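Local coordinates for sterol regulatory element-binding protein cleavage-activating protein (Schizosaccharomyces pombe, PDB 4YHC), which escorts the transcription factor precursor Sre1 for processing when sterol and oxygen are low, and is represented here by the escort's own WD40 domain, probably cytoplasmic, at residues A[235-240]-A[256-261]; A[301-306]-A[360-365]; A[409-414]-A[420-425]. The protein carries 9 engineered substitutions. All blocks are in the same frame, centred on the assembly; numbering follows the deposited sequence.

Contact 1: residues A[235-240]-A[256-261]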
loop_
_atom_site.group_PDB
_atom_site.type_symbol
_atom_site.label_atom_id
_atom_site.label_comp_id
_atom_site.label_asym_id
_atom_site.label_seq_id
_atom_site.Cartn_x
_atom_site.Cartn_y
_atom_site.Cartn_z
ATOM N N ILE A 235 -6.834 10.413 8.619
ATOM C CA ILE A 235 -6.377 11.459 7.743
ATOM C C ILE A 235 -6.503 11.000 6.307
ATOM O O ILE A 235 -6.165 9.846 6.012
ATOM C CB ILE A 235 -4.908 11.758 7.979
ATOM C CG1 ILE A 235 -4.797 12.572 9.269
ATOM C CG2 ILE A 235 -4.337 12.622 6.855
ATOM C CD1 ILE A 235 -3.392 12.685 9.734
ATOM N N LEU A 236 -6.954 11.914 5.457
ATOM C CA LEU A 236 -6.933 11.753 4.024
ATOM C C LEU A 236 -6.080 12.824 3.378
ATOM O O LEU A 236 -6.195 14.038 3.761
ATOM C CB LEU A 236 -8.352 11.890 3.499
ATOM C CG LEU A 236 -8.507 11.681 1.998
ATOM C CD1 LEU A 236 -9.699 10.862 1.636
ATOM C CD2 LEU A 236 -8.629 13.015 1.267
ATOM N N PHE A 237 -5.242 12.406 2.419
ATOM C CA PHE A 237 -4.379 13.329 1.663
ATOM C C PHE A 237 -5.067 13.476 0.283
ATOM O O PHE A 237 -5.394 12.470 -0.367
ATOM C CB PHE A 237 -2.955 12.818 1.503
ATOM C CG PHE A 237 -2.159 12.791 2.763
ATOM C CD1 PHE A 237 -2.290 11.749 3.667
ATOM C CD2 PHE A 237 -1.261 13.789 3.051
ATOM C CE1 PHE A 237 -1.571 11.747 4.836
ATOM C CE2 PHE A 237 -0.568 13.784 4.188
ATOM C CZ PHE A 237 -0.685 12.754 5.069
ATOM N N LEU A 238 -5.334 14.711 -0.154
ATOM C CA LEU A 238 -5.932 15.038 -1.450
ATOM C C LEU A 238 -4.845 15.751 -2.294
ATOM O O LEU A 238 -4.445 16.815 -1.965
ATOM C CB LEU A 238 -7.112 15.965 -1.254
ATOM C CG LEU A 238 -8.116 16.246 -2.418
ATOM C CD1 LEU A 238 -8.063 17.677 -2.890
ATOM C CD2 LEU A 238 -8.014 15.383 -3.656
ATOM N N ALA A 239 -4.345 15.112 -3.327
ATOM C CA ALA A 239 -3.320 15.618 -4.177
ATOM C C ALA A 239 -3.981 16.351 -5.341
ATOM O O ALA A 239 -4.970 15.909 -5.871
ATOM C CB ALA A 239 -2.518 14.508 -4.751
ATOM N N ARG A 240 -3.443 17.508 -5.669
ATOM C CA ARG A 240 -3.992 18.362 -6.756
ATOM C C ARG A 240 -2.722 18.808 -7.500
ATOM O O ARG A 240 -1.744 17.998 -7.583
ATOM C CB ARG A 240 -4.880 19.507 -6.202
ATOM C CG ARG A 240 -4.327 20.258 -5.004
ATOM C CD ARG A 240 -5.322 21.307 -4.428
ATOM N NE ARG A 240 -4.775 21.856 -3.200
ATOM C CZ ARG A 240 -3.681 22.607 -3.086
ATOM N NH1 ARG A 240 -3.032 23.080 -4.154
ATOM N NH2 ARG A 240 -3.216 22.895 -1.870
ATOM N N HIS A 256 -3.164 20.961 6.903
ATOM C CA HIS A 256 -2.054 21.621 6.236
ATOM C C HIS A 256 -2.155 21.389 4.750
ATOM O O HIS A 256 -2.718 20.370 4.342
ATOM C CB HIS A 256 -0.772 21.025 6.710
ATOM C CG HIS A 256 0.453 21.724 6.246
ATOM N ND1 HIS A 256 0.750 23.019 6.609
ATOM C CD2 HIS A 256 1.513 21.281 5.531
ATOM C CE1 HIS A 256 1.935 23.341 6.143
ATOM N NE2 HIS A 256 2.415 22.298 5.476
ATOM N N SER A 257 -1.560 22.305 3.971
ATOM C CA SER A 257 -1.368 22.147 2.544
ATOM C C SER A 257 0.083 22.130 2.320
ATOM O O SER A 257 0.799 23.038 2.748
ATOM C CB SER A 257 -2.017 23.278 1.758
ATOM O OG SER A 257 -3.401 23.160 1.990
ATOM N N PHE A 258 0.557 21.025 1.776
ATOM C CA PHE A 258 1.951 20.880 1.431
ATOM C C PHE A 258 2.082 21.457 0.020
ATOM O O PHE A 258 1.164 21.356 -0.735
ATOM C CB PHE A 258 2.383 19.383 1.414
ATOM C CG PHE A 258 2.381 18.721 2.792
ATOM C CD1 PHE A 258 1.219 18.276 3.354
ATOM C CD2 PHE A 258 3.542 18.559 3.489
ATOM C CE1 PHE A 258 1.207 17.636 4.595
ATOM C CE2 PHE A 258 3.549 17.900 4.710
ATOM C CZ PHE A 258 2.375 17.480 5.273
ATOM N N THR A 259 3.235 22.028 -0.322
ATOM C CA THR A 259 3.456 22.570 -1.670
ATOM C C THR A 259 4.232 21.571 -2.495
ATOM O O THR A 259 5.291 21.138 -2.068
ATOM C CB THR A 259 4.265 23.899 -1.605
ATOM O OG1 THR A 259 3.564 24.806 -0.762
ATOM C CG2 THR A 259 4.344 24.545 -2.989
ATOM N N LEU A 260 3.641 21.152 -3.620
ATOM C CA LEU A 260 4.221 20.150 -4.515
ATOM C C LEU A 260 4.090 20.585 -5.958
ATOM O O LEU A 260 3.237 21.390 -6.305
ATOM C CB LEU A 260 3.526 18.758 -4.367
ATOM C CG LEU A 260 3.838 18.119 -3.002
ATOM C CD1 LEU A 260 2.976 16.866 -2.872
ATOM C CD2 LEU A 260 5.315 17.767 -2.786
ATOM N N PRO A 261 4.867 19.983 -6.817
ATOM C CA PRO A 261 4.627 20.167 -8.251
ATOM C C PRO A 261 3.482 19.309 -8.697
ATOM O O PRO A 261 2.903 18.544 -7.870
ATOM C CB PRO A 261 5.946 19.735 -8.879
ATOM C CG PRO A 261 6.534 18.792 -7.936
ATOM C CD PRO A 261 6.098 19.190 -6.546
HETATM O O HOH W 1 0.571 18.849 -6.475
#
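Arg240 lays one end of its guanidinium group against Ser257. NH2 comes to 3.8 Å from Ser257 CB, which sits at the guanidinium edge and near its plane. The first torsion (chi1 45°) places CG between the backbone N and the carbonyl carbon. From there the chain runs extended to NE and carries the charged group across to the strand. No hydrogen bond joins the pair directly. Asp245 links them instead: its OD1 takes a salt bridge from Arg240 NH2 and a hydrogen bond with Ser257 OG. Glu222 pairs with Arg240 NH1, so two acidic residues probably offset this buried charge.

Phe258 makes the apolar part. Its CE1 approaches the edge of the Phe237 ring, 4.3 Å from CE2 of that residue. The Phe258 ring has its own neighbour within the strand, since His256 CD2 lies over the centre of one face. A water lies 2.7 Å from Arg240 O and equally far from Pro261 O and bridges the two backbones.

Strands 235-239 and 253-259 are separated by strand 243-248. Strand 235-239 is the second and 253-259 the fourth, at the edge, of one four-stranded antiparallel sheet, the blade typical of a WD40 propeller.

Contact 2: residues A[301-306]-A[360-365]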
loop_
_atom_site.group_PDB
_atom_site.type_symbol
_atom_site.label_atom_id
_atom_site.label_comp_id
_atom_site.label_asym_id
_atom_site.label_seq_id
_atom_site.Cartn_x
_atom_site.Cartn_y
_atom_site.Cartn_z
ATOM N N TYR A 301 10.450 11.439 -4.523
ATOM C CA TYR A 301 10.241 11.167 -3.084
ATOM C C TYR A 301 10.545 12.420 -2.311
ATOM O O TYR A 301 11.626 12.989 -2.436
ATOM C CB TYR A 301 11.120 10.022 -2.615
ATOM C CG TYR A 301 10.794 8.728 -3.297
ATOM C CD1 TYR A 301 11.345 8.410 -4.536
ATOM C CD2 TYR A 301 9.944 7.803 -2.670
ATOM C CE1 TYR A 301 11.049 7.210 -5.166
ATOM C CE2 TYR A 301 9.633 6.619 -3.284
ATOM C CZ TYR A 301 10.207 6.304 -4.523
ATOM O OH TYR A 301 9.826 5.163 -5.117
ATOM N N TYR A 302 9.523 12.946 -1.638
ATOM C CA TYR A 302 9.687 14.074 -0.766
ATOM C C TYR A 302 9.603 13.553 0.660
ATOM O O TYR A 302 8.631 12.809 1.009
ATOM C CB TYR A 302 8.569 15.069 -0.996
ATOM C CG TYR A 302 8.733 15.999 -2.158
ATOM C CD1 TYR A 302 9.002 15.523 -3.422
ATOM C CD2 TYR A 302 8.556 17.366 -1.993
ATOM C CE1 TYR A 302 9.104 16.379 -4.509
ATOM C CE2 TYR A 302 8.682 18.249 -3.071
ATOM C CZ TYR A 302 8.951 17.735 -4.318
ATOM O OH TYR A 302 8.993 18.577 -5.344
ATOM N N TYR A 303 10.618 13.866 1.422
ATOM C CA TYR A 303 10.764 13.479 2.821
ATOM C C TYR A 303 10.786 14.733 3.698
ATOM O O TYR A 303 11.611 15.692 3.469
ATOM C CB TYR A 303 12.068 12.697 2.999
ATOM C CG TYR A 303 12.402 12.390 4.435
ATOM C CD1 TYR A 303 11.814 11.281 5.100
ATOM C CD2 TYR A 303 13.304 13.172 5.141
ATOM C CE1 TYR A 303 12.126 10.997 6.436
ATOM C CE2 TYR A 303 13.638 12.892 6.453
ATOM C CZ TYR A 303 13.051 11.784 7.083
ATOM O OH TYR A 303 13.357 11.539 8.390
ATOM N N TYR A 304 9.897 14.760 4.686
ATOM C CA TYR A 304 9.804 15.871 5.624
ATOM C C TYR A 304 10.137 15.412 7.037
ATOM O O TYR A 304 9.561 14.447 7.531
ATOM C CB TYR A 304 8.394 16.464 5.627
ATOM C CG TYR A 304 7.855 16.860 4.274
ATOM C CD1 TYR A 304 7.158 15.952 3.494
ATOM C CD2 TYR A 304 8.027 18.146 3.786
ATOM C CE1 TYR A 304 6.656 16.312 2.260
ATOM C CE2 TYR A 304 7.528 18.514 2.553
ATOM C CZ TYR A 304 6.843 17.592 1.795
ATOM O OH TYR A 304 6.343 17.949 0.568
ATOM N N GLY A 305 11.055 16.111 7.690
ATOM C CA GLY A 305 11.351 15.833 9.083
ATOM C C GLY A 305 12.812 15.865 9.474
ATOM O O GLY A 305 13.700 15.683 8.644
ATOM N N ASN A 306 13.054 16.095 10.759
ATOM C CA ASN A 306 14.395 16.038 11.320
ATOM C C ASN A 306 14.693 14.628 11.812
ATOM O O ASN A 306 15.807 14.332 12.238
ATOM C CB ASN A 306 14.541 17.039 12.467
ATOM C CG ASN A 306 14.034 18.419 12.104
ATOM O OD1 ASN A 306 13.344 18.595 11.102
ATOM N ND2 ASN A 306 14.378 19.409 12.919
ATOM N N ASP A 360 6.890 2.841 6.096
ATOM C CA ASP A 360 6.972 4.090 6.868
ATOM C C ASP A 360 7.656 5.282 6.129
ATOM O O ASP A 360 7.817 6.310 6.703
ATOM C CB ASP A 360 7.630 3.907 8.242
ATOM C CG ASP A 360 9.029 3.483 8.144
ATOM O OD1 ASP A 360 9.517 3.376 6.992
ATOM O OD2 ASP A 360 9.678 3.293 9.189
ATOM N N GLY A 361 7.972 5.123 4.870
ATOM C CA GLY A 361 8.625 6.141 4.081
ATOM C C GLY A 361 10.095 6.408 4.393
ATOM O O GLY A 361 10.673 7.385 3.922
ATOM N N LEU A 362 10.697 5.627 5.261
ATOM C CA LEU A 362 12.061 5.911 5.668
ATOM C C LEU A 362 13.156 5.424 4.687
ATOM O O LEU A 362 14.263 5.975 4.690
ATOM C CB LEU A 362 12.381 5.310 7.060
ATOM C CG LEU A 362 11.765 6.058 8.235
ATOM C CD1 LEU A 362 12.215 5.393 9.550
ATOM C CD2 LEU A 362 12.215 7.507 8.214
ATOM N N TYR A 363 12.878 4.376 3.920
ATOM C CA TYR A 363 13.822 3.868 2.947
ATOM C C TYR A 363 13.195 3.797 1.543
ATOM O O TYR A 363 11.958 3.461 1.371
ATOM C CB TYR A 363 14.228 2.482 3.329
ATOM C CG TYR A 363 14.960 2.353 4.628
ATOM C CD1 TYR A 363 16.329 2.542 4.691
ATOM C CD2 TYR A 363 14.298 2.048 5.792
ATOM C CE1 TYR A 363 17.032 2.500 5.868
ATOM C CE2 TYR A 363 15.005 1.987 6.998
ATOM C CZ TYR A 363 16.367 2.211 7.014
ATOM O OH TYR A 363 17.082 2.107 8.146
ATOM N N ILE A 364 14.014 4.115 0.543
ATOM C CA ILE A 364 13.656 3.846 -0.846
ATOM C C ILE A 364 14.544 2.702 -1.355
ATOM O O ILE A 364 15.752 2.704 -1.130
ATOM C CB ILE A 364 13.879 5.062 -1.755
ATOM C CG1 ILE A 364 13.289 6.303 -1.158
ATOM C CG2 ILE A 364 13.345 4.803 -3.182
ATOM C CD1 ILE A 364 13.808 7.542 -1.792
ATOM N N PHE A 365 13.962 1.768 -2.084
ATOM C CA PHE A 365 14.719 0.692 -2.699
ATOM C C PHE A 365 14.437 0.675 -4.153
ATOM O O PHE A 365 13.334 1.006 -4.596
ATOM C CB PHE A 365 14.350 -0.658 -2.110
ATOM C CG PHE A 365 14.575 -0.757 -0.587
ATOM C CD1 PHE A 365 15.836 -1.095 -0.077
ATOM C CD2 PHE A 365 13.556 -0.539 0.299
ATOM C CE1 PHE A 365 16.075 -1.211 1.300
ATOM C CE2 PHE A 365 13.786 -0.652 1.696
ATOM C CZ PHE A 365 15.041 -0.968 2.195
#
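Tyr301 and Ile364 carry the larger apolar and CH-pi part of this contact. Ile364 CD1 lies over one face of the Tyr301 ring, 3.9 Å from its centroid and 26° off the ring normal. It is displaced toward the CG side, and its distance to Tyr301 CG is 3.6 Å. The other branch reaches the far end of the ring: Ile364 CG2 is 3.7 Å from Tyr301 CZ. CG2 stands anti to the backbone N while CG1 lies beside it (chi1 -48°), and this spreads the two branches along the length of the tyrosine. Beyond the ring, Tyr301 OH is hydrogen-bonded to Ser355 OG. With an alanine in place of Tyr301, both Ile364 branches would probably lose the face they rest on, and Ser355 its hydroxyl partner.

A second apolar pair is smaller. Leu362 CD2 meets Tyr303 CE1 at 3.9 Å, approaching the ring obliquely. CG of Tyr303 is anti to the backbone N (chi1 173°), which brings CE1 to the leucine methyl.

The polar interactions described here shape the 360-365 loop and do not cross the contact. Leu362 N donates to Asp360 OD1 at 3.1 Å, from above the carboxylate plane, and closes an Asx turn. Ser358 OG also bonds to Asp360 OD1. Gly361, at positive phi, lies inside this turn. Its carbonyl oxygen is hydrogen-bonded by Ser288 and Gln417, while Tyr303 CD1 only passes near it.

Strands 299-304 and 363-374 belong to different sheets, so side chains rather than backbone pairing join them here. The chemistry implies a mainly hydrophobic seam between two sheets, probably neighbouring blades of the propeller, with the Tyr301 hydroxyl and the Gly361 carbonyl satisfied by residues around it.

Contact 3: residues A[409-414]-A[420-425]. Engineered in segment 420-425: Ser424 (natural residue Cys).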
loop_
_atom_site.group_PDB
_atom_site.type_symbol
_atom_site.label_atom_id
_atom_site.label_comp_id
_atom_site.label_asym_id
_atom_site.label_seq_id
_atom_site.Cartn_x
_atom_site.Cartn_y
_atom_site.Cartn_z
ATOM N N VAL A 409 23.543 -7.947 -15.668
ATOM C CA VAL A 409 24.050 -7.279 -14.528
ATOM C C VAL A 409 22.926 -6.362 -14.072
ATOM O O VAL A 409 22.411 -5.576 -14.904
ATOM C CB VAL A 409 25.265 -6.410 -14.827
ATOM C CG1 VAL A 409 25.728 -5.768 -13.560
ATOM C CG2 VAL A 409 26.427 -7.264 -15.385
ATOM N N TRP A 410 22.573 -6.456 -12.791
ATOM C CA TRP A 410 21.552 -5.548 -12.158
ATOM C C TRP A 410 22.194 -4.683 -11.116
ATOM O O TRP A 410 23.274 -5.042 -10.531
ATOM C CB TRP A 410 20.453 -6.383 -11.541
ATOM C CG TRP A 410 19.659 -7.165 -12.504
ATOM C CD1 TRP A 410 20.023 -8.309 -13.126
ATOM C CD2 TRP A 410 18.317 -6.873 -12.946
ATOM N NE1 TRP A 410 19.001 -8.729 -13.988
ATOM C CE2 TRP A 410 17.924 -7.901 -13.827
ATOM C CE3 TRP A 410 17.395 -5.866 -12.635
ATOM C CZ2 TRP A 410 16.696 -7.910 -14.466
ATOM C CZ3 TRP A 410 16.114 -5.899 -13.240
ATOM C CH2 TRP A 410 15.797 -6.907 -14.164
ATOM N N GLU A 411 21.633 -3.501 -10.894
ATOM C CA GLU A 411 22.024 -2.693 -9.788
ATOM C C GLU A 411 20.806 -2.719 -8.820
ATOM O O GLU A 411 19.661 -2.503 -9.239
ATOM C CB GLU A 411 22.398 -1.279 -10.188
ATOM C CG GLU A 411 22.727 -0.411 -8.972
ATOM C CD GLU A 411 22.612 1.082 -9.203
ATOM O OE1 GLU A 411 21.960 1.523 -10.185
ATOM O OE2 GLU A 411 23.146 1.838 -8.350
ATOM N N VAL A 412 21.066 -3.144 -7.594
ATOM C CA VAL A 412 20.112 -3.086 -6.463
ATOM C C VAL A 412 20.519 -1.985 -5.551
ATOM O O VAL A 412 21.685 -1.916 -5.106
ATOM C CB VAL A 412 20.124 -4.372 -5.677
ATOM C CG1 VAL A 412 18.900 -4.461 -4.783
ATOM C CG2 VAL A 412 20.156 -5.512 -6.639
ATOM N N TRP A 413 19.617 -1.070 -5.242
ATOM C CA TRP A 413 20.057 0.050 -4.441
ATOM C C TRP A 413 19.071 0.452 -3.368
ATOM O O TRP A 413 17.891 0.109 -3.421
ATOM C CB TRP A 413 20.390 1.271 -5.329
ATOM C CG TRP A 413 19.271 1.716 -6.265
ATOM C CD1 TRP A 413 19.107 1.393 -7.516
ATOM C CD2 TRP A 413 18.206 2.622 -5.931
ATOM N NE1 TRP A 413 17.973 2.013 -8.033
ATOM C CE2 TRP A 413 17.420 2.788 -7.072
ATOM C CE3 TRP A 413 17.860 3.298 -4.793
ATOM C CZ2 TRP A 413 16.252 3.599 -7.087
ATOM C CZ3 TRP A 413 16.708 4.069 -4.791
ATOM C CH2 TRP A 413 15.935 4.235 -5.961
ATOM N N MET A 414 19.568 1.238 -2.417
ATOM C CA MET A 414 18.729 1.777 -1.376
ATOM C C MET A 414 19.110 3.162 -1.056
ATOM O O MET A 414 20.241 3.555 -1.253
ATOM C CB MET A 414 18.846 0.919 -0.126
ATOM C CG MET A 414 20.258 0.747 0.442
ATOM S SD MET A 414 20.302 0.218 2.234
ATOM C CE MET A 414 19.438 1.503 3.099
ATOM N N LYS A 420 20.328 10.372 4.727
ATOM C CA LYS A 420 20.752 10.839 3.385
ATOM C C LYS A 420 21.867 10.006 2.761
ATOM O O LYS A 420 22.819 10.520 2.176
ATOM C CB LYS A 420 21.075 12.331 3.384
ATOM C CG LYS A 420 19.914 13.179 3.917
ATOM C CD LYS A 420 20.327 14.534 4.513
ATOM C CE LYS A 420 19.990 15.741 3.631
ATOM N NZ LYS A 420 21.207 16.394 3.059
ATOM N N LYS A 421 21.709 8.704 2.871
ATOM C CA LYS A 421 22.736 7.774 2.525
ATOM C C LYS A 421 22.227 6.820 1.459
ATOM O O LYS A 421 21.196 6.180 1.646
ATOM C CB LYS A 421 23.162 6.991 3.781
ATOM C CG LYS A 421 24.321 5.995 3.549
ATOM C CD LYS A 421 25.577 6.652 2.940
ATOM C CE LYS A 421 26.570 5.644 2.337
ATOM N NZ LYS A 421 27.294 4.921 3.433
ATOM N N HIS A 422 22.960 6.746 0.358
ATOM C CA HIS A 422 22.702 5.838 -0.719
ATOM C C HIS A 422 23.643 4.635 -0.630
ATOM O O HIS A 422 24.761 4.782 -0.161
ATOM C CB HIS A 422 22.955 6.585 -2.013
ATOM C CG HIS A 422 22.366 5.924 -3.198
ATOM N ND1 HIS A 422 23.034 4.953 -3.920
ATOM C CD2 HIS A 422 21.161 6.081 -3.797
ATOM C CE1 HIS A 422 22.275 4.553 -4.925
ATOM N NE2 HIS A 422 21.138 5.229 -4.878
ATOM N N ARG A 423 23.178 3.443 -1.020
ATOM C CA ARG A 423 24.048 2.249 -1.129
ATOM C C ARG A 423 23.623 1.455 -2.341
ATOM O O ARG A 423 22.426 1.344 -2.608
ATOM C CB ARG A 423 23.816 1.334 0.059
ATOM C CG ARG A 423 24.774 1.500 1.191
ATOM C CD ARG A 423 24.581 0.401 2.234
ATOM N NE ARG A 423 24.035 0.966 3.454
ATOM C CZ ARG A 423 24.750 1.666 4.322
ATOM N NH1 ARG A 423 26.047 1.880 4.106
ATOM N NH2 ARG A 423 24.176 2.149 5.414
ATOM N N SER A 424 24.554 0.830 -3.039
ATOM C CA SER A 424 24.193 0.031 -4.180
ATOM C C SER A 424 25.014 -1.223 -4.215
ATOM O O SER A 424 26.080 -1.264 -3.652
ATOM C CB SER A 424 24.354 0.794 -5.488
ATOM O OG SER A 424 25.720 1.089 -5.654
ATOM N N LYS A 425 24.438 -2.277 -4.783
ATOM C CA LYS A 425 25.092 -3.540 -4.958
ATOM C C LYS A 425 24.856 -3.930 -6.411
ATOM O O LYS A 425 23.759 -3.736 -6.986
ATOM C CB LYS A 425 24.553 -4.640 -4.009
ATOM C CG LYS A 425 24.831 -4.397 -2.527
ATOM C CD LYS A 425 24.590 -5.604 -1.653
ATOM C CE LYS A 425 25.095 -5.324 -0.215
ATOM N NZ LYS A 425 24.895 -6.502 0.649
#
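Val412 and Lys425 exchange two backbone hydrogen bonds, N to O in each direction, both 2.8 Å long. Met414 and Arg423 do the same, N to O each way at 2.9 Å. Lys425 NZ forms a salt bridge with Asp12. Between the two bonded pairs stands the non-hydrogen-bonded pair Trp413 and Ser424, whose CA atoms are 4.1 Å apart. Ser424 is an engineered substitution for cysteine. Glu411 OE2 approaches Ser424 CB at 3.3 Å, while the other oxygen of Glu411 makes a salt bridge to Arg368.

On the Trp413 face, the His422 ring lies nearly parallel to the six-membered ring of Trp413, with planes at 20°. The two are slid apart and barely overlap. Met414 O sits above one face of the imidazole.

On the opposite face, Met414 and Arg423 lie side by side, with CG of the former 3.6 Å from CB of the latter. Met414 SD lies at the guanidinium edge. Arg423 NE is buried here and has no polar partner.

The two strands form a beta hairpin. Strand 363-374 flanks 406-416 on its other side, and strands 20-24 and 456-462 of the next sheet pack against Val412 and Met414.

Contacts 1 and 2 are buried, whereas contact 3 is partly exposed. Contact 1 spans two strands of one sheet across the strand between them, and leans on acidic neighbours and a water. Contact 2 passes between sheets and is mainly apolar. Contact 3 joins adjacent strands and is the one with direct backbone pairing. Contacts 1 and 2 meet where Leu260 packs on Tyr302 and Tyr304. Contacts 2 and 3 both reach one sheet, in which 363-374 and 406-416 are neighbours, and Ile364 CG2 lies 3.8 Å from Trp413 CZ3. Contacts 1 and 3 do not touch; their centres are about 30 Å apart.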